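Local coordinates for protein DyP2 (Amycolatopsis sp. ATCC 39116, PDB 4G2C) that acts as a haem-dependent dye peroxidase of a lignin-reactive bacterium, probably oxidising dyes and related aromatic compounds with hydrogen peroxide, at residues V32-T37 with A248-V253; G240-D245 with G331-Y336; T316-Q321 with K344-A349; G360-P365 with P427-P432. All coordinates share one frame; numbering follows the deposited sequence.

Interaction 1: V32-T37 with A248-V253; sequences VDLSTT and APLEQV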
loop_
_atom_site.group_PDB
_atom_site.type_symbol
_atom_site.label_atom_id
_atom_site.label_comp_id
_atom_site.label_asym_id
_atom_site.label_seq_id
_atom_site.Cartn_x
_atom_site.Cartn_y
_atom_site.Cartn_z
ATOM N N VAL A 32 17.977 20.124 1.623
ATOM C CA VAL A 32 17.575 18.726 1.711
ATOM C C VAL A 32 17.902 18.004 0.408
ATOM O O VAL A 32 17.483 18.415 -0.671
ATOM C CB VAL A 32 16.055 18.557 2.002
ATOM C CG1 VAL A 32 15.725 17.089 2.225
ATOM C CG2 VAL A 32 15.627 19.376 3.219
ATOM N N ASP A 33 18.644 16.912 0.526
ATOM C CA ASP A 33 19.063 16.127 -0.621
ATOM C C ASP A 33 18.052 15.010 -0.851
ATOM O O ASP A 33 17.967 14.066 -0.069
ATOM C CB ASP A 33 20.469 15.549 -0.365
ATOM C CG ASP A 33 20.960 14.651 -1.497
ATOM O OD1 ASP A 33 20.376 14.685 -2.604
ATOM O OD2 ASP A 33 21.953 13.918 -1.277
ATOM N N LEU A 34 17.296 15.109 -1.934
ATOM C CA LEU A 34 16.243 14.139 -2.190
ATOM C C LEU A 34 16.737 12.947 -3.002
ATOM O O LEU A 34 15.967 12.031 -3.283
ATOM C CB LEU A 34 15.061 14.807 -2.904
ATOM C CG LEU A 34 14.345 15.973 -2.205
ATOM C CD1 LEU A 34 13.256 16.574 -3.110
ATOM C CD2 LEU A 34 13.750 15.547 -0.878
ATOM N N SER A 35 18.024 12.939 -3.348
ATOM C CA SER A 35 18.570 11.923 -4.260
ATOM C C SER A 35 18.949 10.584 -3.620
ATOM O O SER A 35 19.220 9.620 -4.330
ATOM C CB SER A 35 19.803 12.470 -4.982
ATOM O OG SER A 35 20.949 12.334 -4.155
ATOM N N THR A 36 19.025 10.532 -2.294
ATOM C CA THR A 36 19.360 9.280 -1.617
ATOM C C THR A 36 18.507 9.097 -0.378
ATOM O O THR A 36 17.586 9.870 -0.122
ATOM C CB THR A 36 20.853 9.219 -1.178
ATOM O OG1 THR A 36 21.121 10.268 -0.233
ATOM C CG2 THR A 36 21.761 9.398 -2.351
ATOM N N THR A 37 18.838 8.071 0.395
ATOM C CA THR A 37 18.207 7.847 1.679
ATOM C C THR A 37 18.766 8.831 2.685
ATOM O O THR A 37 19.790 9.479 2.437
ATOM C CB THR A 37 18.453 6.417 2.187
ATOM O OG1 THR A 37 19.862 6.195 2.271
ATOM C CG2 THR A 37 17.835 5.390 1.240
ATOM N N ALA A 248 15.408 3.616 -1.050
ATOM C CA ALA A 248 14.704 4.494 -1.966
ATOM C C ALA A 248 15.084 5.913 -1.593
ATOM O O ALA A 248 15.110 6.255 -0.416
ATOM C CB ALA A 248 13.201 4.289 -1.871
ATOM N N PRO A 249 15.406 6.733 -2.598
ATOM C CA PRO A 249 15.753 8.131 -2.356
ATOM C C PRO A 249 14.536 8.876 -1.790
ATOM O O PRO A 249 13.405 8.490 -2.081
ATOM C CB PRO A 249 16.079 8.647 -3.762
ATOM C CG PRO A 249 15.297 7.724 -4.701
ATOM C CD PRO A 249 15.381 6.390 -4.035
ATOM N N LEU A 250 14.760 9.937 -1.022
ATOM C CA LEU A 250 13.658 10.755 -0.529
ATOM C C LEU A 250 12.732 11.260 -1.634
ATOM O O LEU A 250 11.517 11.371 -1.430
ATOM C CB LEU A 250 14.179 11.938 0.285
ATOM C CG LEU A 250 14.952 11.587 1.555
ATOM C CD1 LEU A 250 15.319 12.867 2.318
ATOM C CD2 LEU A 250 14.130 10.655 2.426
ATOM N N GLU A 251 13.283 11.565 -2.804
ATOM C CA GLU A 251 12.446 12.038 -3.913
ATOM C C GLU A 251 11.400 11.004 -4.356
ATOM O O GLU A 251 10.506 11.317 -5.136
ATOM C CB GLU A 251 13.303 12.438 -5.116
ATOM C CG GLU A 251 13.977 11.247 -5.792
ATOM C CD GLU A 251 15.041 11.667 -6.798
ATOM O OE1 GLU A 251 15.056 12.851 -7.191
ATOM O OE2 GLU A 251 15.863 10.817 -7.188
ATOM N N GLN A 252 11.526 9.766 -3.902
ATOM C CA GLN A 252 10.546 8.747 -4.294
ATOM C C GLN A 252 9.261 8.800 -3.440
ATOM O O GLN A 252 8.364 7.990 -3.613
ATOM C CB GLN A 252 11.155 7.339 -4.272
ATOM C CG GLN A 252 10.358 6.329 -5.109
ATOM C CD GLN A 252 11.222 5.235 -5.715
ATOM O OE1 GLN A 252 12.393 5.455 -6.031
ATOM N NE2 GLN A 252 10.652 4.047 -5.869
ATOM N N VAL A 253 9.179 9.758 -2.519
ATOM C CA VAL A 253 8.005 9.869 -1.667
ATOM C C VAL A 253 7.727 11.316 -1.279
ATOM O O VAL A 253 6.576 11.724 -1.210
ATOM C CB VAL A 253 8.124 8.963 -0.407
ATOM C CG1 VAL A 253 9.264 9.426 0.497
ATOM C CG2 VAL A 253 6.811 8.919 0.349
#

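Interaction 2: G240-D245 with G331-Y336; sequences GVNDWD and GNDFSY. With ACT (acetate ion), chain H.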
loop_
_atom_site.group_PDB
_atom_site.type_symbol
_atom_site.label_atom_id
_atom_site.label_comp_id
_atom_site.label_asym_id
_atom_site.label_seq_id
_atom_site.Cartn_x
_atom_site.Cartn_y
_atom_site.Cartn_z
ATOM N N GLY A 240 18.658 -10.387 4.565
ATOM C CA GLY A 240 19.698 -9.450 4.166
ATOM C C GLY A 240 19.286 -8.525 3.038
ATOM O O GLY A 240 18.103 -8.435 2.684
ATOM N N VAL A 241 20.270 -7.832 2.474
ATOM C CA VAL A 241 20.053 -6.926 1.354
ATOM C C VAL A 241 21.097 -7.150 0.255
ATOM O O VAL A 241 21.500 -6.211 -0.418
ATOM C CB VAL A 241 20.151 -5.468 1.821
ATOM C CG1 VAL A 241 19.104 -5.175 2.916
ATOM C CG2 VAL A 241 21.557 -5.171 2.332
ATOM N N ASN A 242 21.543 -8.393 0.079
ATOM C CA ASN A 242 22.613 -8.694 -0.879
ATOM C C ASN A 242 22.105 -8.769 -2.301
ATOM O O ASN A 242 22.802 -8.441 -3.250
ATOM C CB ASN A 242 23.274 -10.039 -0.562
ATOM C CG ASN A 242 23.865 -10.098 0.831
ATOM O OD1 ASN A 242 24.361 -9.102 1.371
ATOM N ND2 ASN A 242 23.819 -11.279 1.419
ATOM N N ASP A 243 20.885 -9.240 -2.441
ATOM C CA ASP A 243 20.331 -9.510 -3.747
ATOM C C ASP A 243 19.353 -8.391 -4.113
ATOM O O ASP A 243 19.306 -7.942 -5.257
ATOM C CB ASP A 243 19.631 -10.859 -3.696
ATOM C CG ASP A 243 19.471 -11.482 -5.046
ATOM O OD1 ASP A 243 19.640 -10.753 -6.053
ATOM O OD2 ASP A 243 19.153 -12.701 -5.093
ATOM N N TRP A 244 18.579 -7.936 -3.130
ATOM C CA TRP A 244 17.642 -6.841 -3.348
ATOM C C TRP A 244 17.972 -5.654 -2.444
ATOM O O TRP A 244 17.996 -5.784 -1.224
ATOM C CB TRP A 244 16.195 -7.307 -3.119
ATOM C CG TRP A 244 15.201 -6.183 -3.208
ATOM C CD1 TRP A 244 14.497 -5.629 -2.182
ATOM C CD2 TRP A 244 14.834 -5.451 -4.388
ATOM N NE1 TRP A 244 13.708 -4.608 -2.646
ATOM C CE2 TRP A 244 13.894 -4.482 -3.998
ATOM C CE3 TRP A 244 15.210 -5.529 -5.733
ATOM C CZ2 TRP A 244 13.318 -3.597 -4.905
ATOM C CZ3 TRP A 244 14.647 -4.673 -6.623
ATOM C CH2 TRP A 244 13.710 -3.707 -6.215
ATOM N N ASP A 245 18.249 -4.506 -3.051
ATOM C CA ASP A 245 18.477 -3.269 -2.305
ATOM C C ASP A 245 17.121 -2.553 -2.151
ATOM O O ASP A 245 16.514 -2.147 -3.140
ATOM C CB ASP A 245 19.506 -2.406 -3.049
ATOM C CG ASP A 245 19.687 -1.007 -2.432
ATOM O OD1 ASP A 245 19.509 -0.846 -1.199
ATOM O OD2 ASP A 245 20.028 -0.068 -3.194
ATOM N N GLY A 331 11.566 -13.684 4.253
ATOM C CA GLY A 331 12.647 -13.016 3.544
ATOM C C GLY A 331 12.182 -12.024 2.493
ATOM O O GLY A 331 11.050 -12.092 2.036
ATOM N N ASN A 332 13.070 -11.114 2.102
ATOM C CA ASN A 332 12.835 -10.225 0.965
ATOM C C ASN A 332 14.077 -10.051 0.080
ATOM O O ASN A 332 14.057 -9.293 -0.891
ATOM C CB ASN A 332 12.351 -8.842 1.428
ATOM C CG ASN A 332 11.636 -8.088 0.328
ATOM O OD1 ASN A 332 10.855 -8.673 -0.413
ATOM N ND2 ASN A 332 11.917 -6.794 0.197
ATOM N N ASP A 333 15.153 -10.752 0.423
ATOM C CA ASP A 333 16.411 -10.639 -0.292
ATOM C C ASP A 333 16.483 -11.585 -1.492
ATOM O O ASP A 333 17.171 -12.605 -1.454
ATOM C CB ASP A 333 17.562 -10.939 0.657
ATOM C CG ASP A 333 18.854 -10.340 0.185
ATOM O OD1 ASP A 333 18.799 -9.544 -0.773
ATOM O OD2 ASP A 333 19.909 -10.660 0.765
ATOM N N PHE A 334 15.760 -11.241 -2.551
ATOM C CA PHE A 334 15.754 -12.036 -3.779
ATOM C C PHE A 334 15.422 -11.146 -4.976
ATOM O O PHE A 334 14.829 -10.071 -4.827
ATOM C CB PHE A 334 14.689 -13.140 -3.704
ATOM C CG PHE A 334 13.286 -12.612 -3.553
ATOM C CD1 PHE A 334 12.548 -12.217 -4.676
ATOM C CD2 PHE A 334 12.725 -12.455 -2.292
ATOM C CE1 PHE A 334 11.261 -11.707 -4.547
ATOM C CE2 PHE A 334 11.434 -11.930 -2.144
ATOM C CZ PHE A 334 10.695 -11.562 -3.273
ATOM N N SER A 335 15.809 -11.611 -6.158
ATOM C CA SER A 335 15.417 -11.010 -7.423
ATOM C C SER A 335 14.971 -12.171 -8.286
ATOM O O SER A 335 14.983 -13.314 -7.844
ATOM C CB SER A 335 16.602 -10.298 -8.098
ATOM O OG SER A 335 17.524 -11.232 -8.647
ATOM N N TYR A 336 14.596 -11.885 -9.527
ATOM C CA TYR A 336 14.173 -12.928 -10.449
ATOM C C TYR A 336 15.244 -13.272 -11.497
ATOM O O TYR A 336 14.929 -13.840 -12.546
ATOM C CB TYR A 336 12.881 -12.498 -11.143
ATOM C CG TYR A 336 11.795 -12.200 -10.160
ATOM C CD1 TYR A 336 11.100 -13.232 -9.538
ATOM C CD2 TYR A 336 11.467 -10.889 -9.837
ATOM C CE1 TYR A 336 10.110 -12.967 -8.611
ATOM C CE2 TYR A 336 10.478 -10.613 -8.920
ATOM C CZ TYR A 336 9.802 -11.660 -8.311
ATOM O OH TYR A 336 8.812 -11.391 -7.402
HETATM C C ACT H . 21.693 -9.833 -8.466
HETATM O O ACT H . 22.331 -10.332 -9.430
HETATM O OXT ACT H . 20.467 -10.115 -8.390
HETATM C CH3 ACT H . 22.365 -8.945 -7.456
#

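Interaction 3: T316-Q321 with K344-A349; sequences TPLTAQ and KCPFHA. With ACT (acetate ion), chain I.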
loop_
_atom_site.group_PDB
_atom_site.type_symbol
_atom_site.label_atom_id
_atom_site.label_comp_id
_atom_site.label_asym_id
_atom_site.label_seq_id
_atom_site.Cartn_x
_atom_site.Cartn_y
_atom_site.Cartn_z
ATOM N N THR A 316 6.784 -17.435 2.031
ATOM C CA THR A 316 7.959 -17.868 1.300
ATOM C C THR A 316 7.858 -17.437 -0.173
ATOM O O THR A 316 6.841 -17.694 -0.838
ATOM C CB THR A 316 8.048 -19.394 1.405
ATOM O OG1 THR A 316 7.978 -19.755 2.791
ATOM C CG2 THR A 316 9.342 -19.919 0.803
ATOM N N PRO A 317 8.902 -16.753 -0.683
ATOM C CA PRO A 317 8.906 -16.350 -2.095
ATOM C C PRO A 317 8.924 -17.580 -2.985
ATOM O O PRO A 317 9.771 -18.455 -2.826
ATOM C CB PRO A 317 10.224 -15.578 -2.248
ATOM C CG PRO A 317 10.648 -15.231 -0.849
ATOM C CD PRO A 317 10.133 -16.339 0.014
ATOM N N LEU A 318 7.964 -17.644 -3.895
ATOM C CA LEU A 318 7.836 -18.735 -4.826
ATOM C C LEU A 318 9.056 -18.829 -5.738
ATOM O O LEU A 318 9.350 -19.896 -6.267
ATOM C CB LEU A 318 6.577 -18.535 -5.679
ATOM C CG LEU A 318 6.249 -19.687 -6.622
ATOM C CD1 LEU A 318 6.197 -20.976 -5.812
ATOM C CD2 LEU A 318 4.944 -19.438 -7.368
ATOM N N THR A 319 9.756 -17.712 -5.940
ATOM C CA THR A 319 10.943 -17.749 -6.778
ATOM C C THR A 319 12.092 -18.445 -6.056
ATOM O O THR A 319 13.051 -18.877 -6.693
ATOM C CB THR A 319 11.410 -16.355 -7.241
ATOM O OG1 THR A 319 12.328 -16.508 -8.335
ATOM C CG2 THR A 319 12.112 -15.627 -6.107
ATOM N N ALA A 320 12.005 -18.569 -4.735
ATOM C CA ALA A 320 13.098 -19.197 -3.987
ATOM C C ALA A 320 12.811 -20.624 -3.488
ATOM O O ALA A 320 13.733 -21.391 -3.230
ATOM C CB ALA A 320 13.528 -18.315 -2.829
ATOM N N GLN A 321 11.541 -20.971 -3.328
ATOM C CA GLN A 321 11.173 -22.264 -2.769
ATOM C C GLN A 321 9.927 -22.787 -3.465
ATOM O O GLN A 321 9.106 -21.998 -3.965
ATOM C CB GLN A 321 10.915 -22.127 -1.266
ATOM C CG GLN A 321 12.148 -21.715 -0.427
ATOM C CD GLN A 321 13.083 -22.902 -0.179
ATOM O OE1 GLN A 321 12.933 -23.636 0.802
ATOM N NE2 GLN A 321 14.038 -23.103 -1.084
ATOM N N LYS A 344 9.655 -20.781 -11.874
ATOM C CA LYS A 344 9.465 -20.882 -10.441
ATOM C C LYS A 344 8.315 -19.944 -10.056
ATOM O O LYS A 344 7.217 -20.398 -9.722
ATOM C CB LYS A 344 10.763 -20.526 -9.704
ATOM C CG LYS A 344 11.898 -21.496 -10.046
ATOM C CD LYS A 344 13.202 -21.159 -9.351
ATOM C CE LYS A 344 14.231 -20.601 -10.339
ATOM N NZ LYS A 344 15.598 -20.543 -9.764
ATOM N N CYS A 345 8.574 -18.643 -10.115
ATOM C CA CYS A 345 7.524 -17.640 -9.963
ATOM C C CYS A 345 7.071 -17.182 -11.342
ATOM O O CYS A 345 7.878 -16.669 -12.127
ATOM C CB CYS A 345 8.014 -16.434 -9.167
ATOM S SG CYS A 345 6.702 -15.198 -8.880
ATOM N N PRO A 346 5.776 -17.364 -11.644
ATOM C CA PRO A 346 5.212 -17.005 -12.950
ATOM C C PRO A 346 5.325 -15.498 -13.176
ATOM O O PRO A 346 5.274 -14.744 -12.209
ATOM C CB PRO A 346 3.732 -17.408 -12.826
ATOM C CG PRO A 346 3.646 -18.272 -11.576
ATOM C CD PRO A 346 4.741 -17.798 -10.689
ATOM N N PHE A 347 5.469 -15.072 -14.430
ATOM C CA PHE A 347 5.601 -13.645 -14.761
ATOM C C PHE A 347 4.442 -12.824 -14.220
ATOM O O PHE A 347 4.606 -11.668 -13.809
ATOM C CB PHE A 347 5.685 -13.456 -16.277
ATOM C CG PHE A 347 6.910 -14.075 -16.902
ATOM C CD1 PHE A 347 8.166 -13.500 -16.718
ATOM C CD2 PHE A 347 6.805 -15.215 -17.692
ATOM C CE1 PHE A 347 9.297 -14.069 -17.287
ATOM C CE2 PHE A 347 7.926 -15.783 -18.259
ATOM C CZ PHE A 347 9.176 -15.207 -18.059
ATOM N N HIS A 348 3.259 -13.425 -14.226
ATOM C CA HIS A 348 2.052 -12.703 -13.853
ATOM C C HIS A 348 1.682 -12.787 -12.373
ATOM O O HIS A 348 0.626 -12.278 -11.991
ATOM C CB HIS A 348 0.874 -13.170 -14.712
ATOM C CG HIS A 348 0.869 -14.643 -14.965
ATOM N ND1 HIS A 348 0.629 -15.567 -13.971
ATOM C CD2 HIS A 348 1.109 -15.354 -16.093
ATOM C CE1 HIS A 348 0.701 -16.785 -14.481
ATOM N NE2 HIS A 348 0.999 -16.683 -15.764
ATOM N N ALA A 349 2.513 -13.430 -11.547
ATOM C CA ALA A 349 2.257 -13.430 -10.100
ATOM C C ALA A 349 2.198 -11.980 -9.599
ATOM O O ALA A 349 2.890 -11.111 -10.131
ATOM C CB ALA A 349 3.316 -14.232 -9.342
HETATM C C ACT I . 4.731 -18.771 -16.343
HETATM O O ACT I . 5.145 -19.449 -17.327
HETATM O OXT ACT I . 4.934 -17.521 -16.314
HETATM C CH3 ACT I . 4.010 -19.436 -15.209
#

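Interaction 4: G360-P365 with P427-P432; sequences GGAEAP and PAFPFP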
loop_
_atom_site.group_PDB
_atom_site.type_symbol
_atom_site.label_atom_id
_atom_site.label_comp_id
_atom_site.label_asym_id
_atom_site.label_seq_id
_atom_site.Cartn_x
_atom_site.Cartn_y
_atom_site.Cartn_z
ATOM N N GLY A 360 11.821 -6.637 -15.617
ATOM C CA GLY A 360 10.646 -6.235 -16.385
ATOM C C GLY A 360 10.876 -6.241 -17.882
ATOM O O GLY A 360 10.002 -6.640 -18.664
ATOM N N GLY A 361 12.059 -5.786 -18.288
ATOM C CA GLY A 361 12.432 -5.812 -19.685
ATOM C C GLY A 361 12.024 -4.587 -20.487
ATOM O O GLY A 361 12.429 -4.440 -21.647
ATOM N N ALA A 362 11.230 -3.696 -19.903
ATOM C CA ALA A 362 10.806 -2.518 -20.661
ATOM C C ALA A 362 11.729 -1.296 -20.456
ATOM O O ALA A 362 11.765 -0.393 -21.281
ATOM C CB ALA A 362 9.339 -2.174 -20.380
ATOM N N GLU A 363 12.485 -1.280 -19.366
ATOM C CA GLU A 363 13.386 -0.168 -19.083
ATOM C C GLU A 363 14.519 -0.653 -18.163
ATOM O O GLU A 363 14.439 -1.740 -17.595
ATOM C CB GLU A 363 12.600 1.018 -18.469
ATOM C CG GLU A 363 11.883 0.686 -17.162
ATOM C CD GLU A 363 10.875 1.752 -16.717
ATOM O OE1 GLU A 363 9.997 1.424 -15.891
ATOM O OE2 GLU A 363 10.959 2.916 -17.165
ATOM N N ALA A 364 15.573 0.139 -18.017
ATOM C CA ALA A 364 16.705 -0.286 -17.202
ATOM C C ALA A 364 16.257 -0.440 -15.768
ATOM O O ALA A 364 15.394 0.304 -15.298
ATOM C CB ALA A 364 17.849 0.709 -17.296
ATOM N N PRO A 365 16.841 -1.415 -15.067
ATOM C CA PRO A 365 16.478 -1.675 -13.670
ATOM C C PRO A 365 16.449 -0.404 -12.824
ATOM O O PRO A 365 15.576 -0.282 -11.968
ATOM C CB PRO A 365 17.578 -2.633 -13.201
ATOM C CG PRO A 365 17.926 -3.413 -14.451
ATOM C CD PRO A 365 17.803 -2.408 -15.590
ATOM N N PRO A 427 -1.531 -6.738 -20.179
ATOM C CA PRO A 427 -1.321 -8.157 -20.479
ATOM C C PRO A 427 0.094 -8.425 -20.966
ATOM O O PRO A 427 0.570 -9.554 -20.849
ATOM C CB PRO A 427 -2.348 -8.453 -21.595
ATOM C CG PRO A 427 -2.597 -7.120 -22.259
ATOM C CD PRO A 427 -2.470 -6.092 -21.122
ATOM N N ALA A 428 0.758 -7.402 -21.495
ATOM C CA ALA A 428 2.101 -7.572 -22.057
ATOM C C ALA A 428 3.247 -7.614 -21.030
ATOM O O ALA A 428 4.358 -8.036 -21.361
ATOM C CB ALA A 428 2.378 -6.497 -23.094
ATOM N N PHE A 429 2.983 -7.180 -19.798
ATOM C CA PHE A 429 4.055 -6.932 -18.833
ATOM C C PHE A 429 4.036 -7.951 -17.717
ATOM O O PHE A 429 2.966 -8.397 -17.312
ATOM C CB PHE A 429 3.910 -5.519 -18.254
ATOM C CG PHE A 429 5.070 -5.080 -17.418
ATOM C CD1 PHE A 429 6.183 -4.499 -18.011
ATOM C CD2 PHE A 429 5.050 -5.243 -16.031
ATOM C CE1 PHE A 429 7.260 -4.096 -17.245
ATOM C CE2 PHE A 429 6.126 -4.825 -15.245
ATOM C CZ PHE A 429 7.227 -4.247 -15.852
ATOM N N PRO A 430 5.224 -8.346 -17.232
ATOM C CA PRO A 430 6.536 -7.943 -17.763
ATOM C C PRO A 430 6.909 -8.751 -19.020
ATOM O O PRO A 430 6.202 -9.701 -19.368
ATOM C CB PRO A 430 7.489 -8.286 -16.614
ATOM C CG PRO A 430 6.868 -9.490 -15.987
ATOM C CD PRO A 430 5.359 -9.261 -16.082
ATOM N N PHE A 431 7.994 -8.379 -19.698
ATOM C CA PHE A 431 8.316 -8.992 -20.994
ATOM C C PHE A 431 8.988 -10.332 -20.800
ATOM O O PHE A 431 10.094 -10.395 -20.266
ATOM C CB PHE A 431 9.239 -8.089 -21.805
ATOM C CG PHE A 431 8.620 -6.781 -22.196
ATOM C CD1 PHE A 431 7.292 -6.520 -21.920
ATOM C CD2 PHE A 431 9.360 -5.828 -22.859
ATOM C CE1 PHE A 431 6.711 -5.312 -22.286
ATOM C CE2 PHE A 431 8.789 -4.613 -23.235
ATOM C CZ PHE A 431 7.461 -4.357 -22.951
ATOM N N PRO A 432 8.327 -11.422 -21.208
ATOM C CA PRO A 432 9.044 -12.702 -21.111
ATOM C C PRO A 432 10.067 -12.783 -22.237
ATOM O O PRO A 432 9.882 -12.124 -23.263
ATOM C CB PRO A 432 7.946 -13.757 -21.315
ATOM C CG PRO A 432 6.624 -12.994 -21.322
ATOM C CD PRO A 432 6.938 -11.578 -21.669
#

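Interaction 1: V32-T37 with A248-V253
The carbonyls of Leu34 and Thr36 receive the N-H groups of Glu251 and Leu250, the first two of a short 3-10 turn, in antiparallel order. Leu250 N donates to Thr36 O at 3.0 Å, and Glu251 N donates to Leu34 O at 2.8 Å. The 3-10 turn is Leu250-Gln252, and its opening N-H groups thus find acceptors in the N-terminal segment. Pro249 CA adds a C-H...O contact to Thr36 O at 3.4 Å. Leu34 O is also wrapped by carbon. The CG of Glu251 sits between its own backbone N and carbonyl carbon (chi1 69°), which folds the chain back until this CG lies 3.3 Å from Leu34 O. The two leucines meet at about a right angle, Leu34 CD2 coming 3.8 Å from Leu250 CB. Leu250 also packs on Leu59, while Val32 and Leu34 rest on Phe267 of strand 267-278. The N-terminal segment is braced by an Asx turn. Asp33 OD1 accepts from Ser35 N at 3.0 Å, well above the carboxylate plane. Ser35 OG donates to the same oxygen, close to that plane. The contact therefore fastens the N-terminal tail to the loop before strand 255-256, mostly at the surface. At its far end Thr37 OG1 is hydrogen-bonded to Thr228 OG1, and Thr37 CG2 lies 3.3 Å from Ala248 O.

Interaction 2: G240-D245 with G331-Y336
The carboxylate of Asp333 reaches across to the backbone of the loop 240-245 and takes three successive amides, those of Asn242, Asp243 and Trp244. Asp333 is the centre of an inverse gamma turn, and its CG lies anti to its own N (chi1 -158°), which carries the carboxylate over to that loop. Asp333 OD2 accepts from Asn242 N at 2.9 Å on its syn side. Asp333 OD1 is gripped twice: Asp243 N comes from the syn side at 2.7 Å, and Trp244 N at 2.9 Å lies nearly in line with the C-O bond. With an alanine in place of Asp333, the three N-H groups would probably be left without their acceptors, and the loop could shift. The Asn242 amide slants past the Asp333 carboxylate, the planes 58° apart. Trp244 and Asn332 run side by side and point the same way, with ring and amide planes steeply inclined at 72°. Trp244 CD1 is 3.7 Å from Asn332 ND2. Asn332 OD1 is held by Arg357, and the nearest atoms of the Asn332 side chain and the haem are about 5 Å apart, so this loop pair lies beside the cofactor pocket. Arg369 makes a cation-pi contact with Trp244. At the outer end an acetate, probably from the crystallisation liquor, sits near Asp243. Ser335 OG donates to the acetate OXT at 3.2 Å.

Interaction 3: T316-Q321 with K344-A349
Lys344 begins the contact with its carbonyl, whose O lies 3.3 Å from Leu318 CG. The Lys344 side chain runs along Thr319: Lys344 CD comes 3.5 Å from Thr319 O, then a bend at chi3 (-108°) leads NZ to Ser338 O. Cys345 follows, and Cys345 CB meets Thr319 CB at 3.9 Å. The two residues share a partner, since Asp339 OD2 accepts from both Thr319 OG1 and Cys345 N. Pro346 comes next, its ring at about a right angle to the Leu318 side chain, with Pro346 CD 3.7 Å from Leu318 CD2. Here the long loop between helices 303-309 and 350-354 folds back on itself over the first of these helices. Leu318 packs there on Arg303, Ala306 and Met307, and Pro346 also on Met307. Replacing Leu318 by an alanine is likely to open a gap between Pro346 and this helix. Glu313, one of the manganese ligands, lies earlier in the same loop. Pro346 also starts a type I beta turn. Within it, Phe347 N donates to the OXT of an acetate at 3.1 Å, with an N-H...O angle of 158°. Ala349 N closes the turn by donating to Pro346 O at 3.1 Å, and Ala349 is the N-cap of helix 350-354.

Interaction 4: G360-P365 with P427-P432
One nearly straight backbone bond joins the loops, Phe431 N to Gly360 O at 2.9 Å with an N-H...O angle of 168°, next to the cis peptide that precedes Pro430. The two glycines leave room for the partner rings. Gly360 CA lies 4.0 Å from Phe429 CZ, and a CB at this position would press on that ring. Gly361 has a positive phi (88°), and a CB there would crowd Phe431. Gly361 O lies 3.6 Å from Phe431 CD2. The Phe429-Pro430 pair has the aromatic-proline packing often found at cis prolines: Pro430 CB lies 3.8 Å above the plane of the Phe429 ring, over its centre. This loop follows helix 416-424, and it meets the loop leading to helix 365-368, whose N-cap is Ala364. Ala362 reaches both rings with its one methyl. Ala362 CB meets the edge of the Phe429 ring, 4.2 Å from Phe429 CE1, and lies 3.8 Å from Phe431 CE2. The Phe431 side chain has CG anti to its carbonyl carbon (chi1 -65°), which lays the ring along the Gly361-Ala362 backbone. Beyond the contact, Phe429 stacks on Trp423, and Phe429 O accepts from Lys353 NZ.

Overall arrangement
From the N terminus, interaction 1 closes the longest loop, bringing 32-37 to 248-253 across 210 intervening residues. Interaction 2 opens just before 248-253 and closes at 331-336, so these two cross, with centres 21 Å apart. Interaction 3 opens at 316-321, before interaction 2 closes, and crosses it too. These two touch: Phe334 packs on Pro317 and Thr319. Interaction 4 follows in series and touches interaction 3, where Phe347 meets Pro430 and Pro432. Interaction 2 joins the loop between helix 228-237 and strand 255-256 to the one between helices 303-309 and 350-354, which interaction 3 folds on itself. Interaction 4 joins the loop between helices 350-354 and 365-368 to the one between helix 416-424 and strand 453-454.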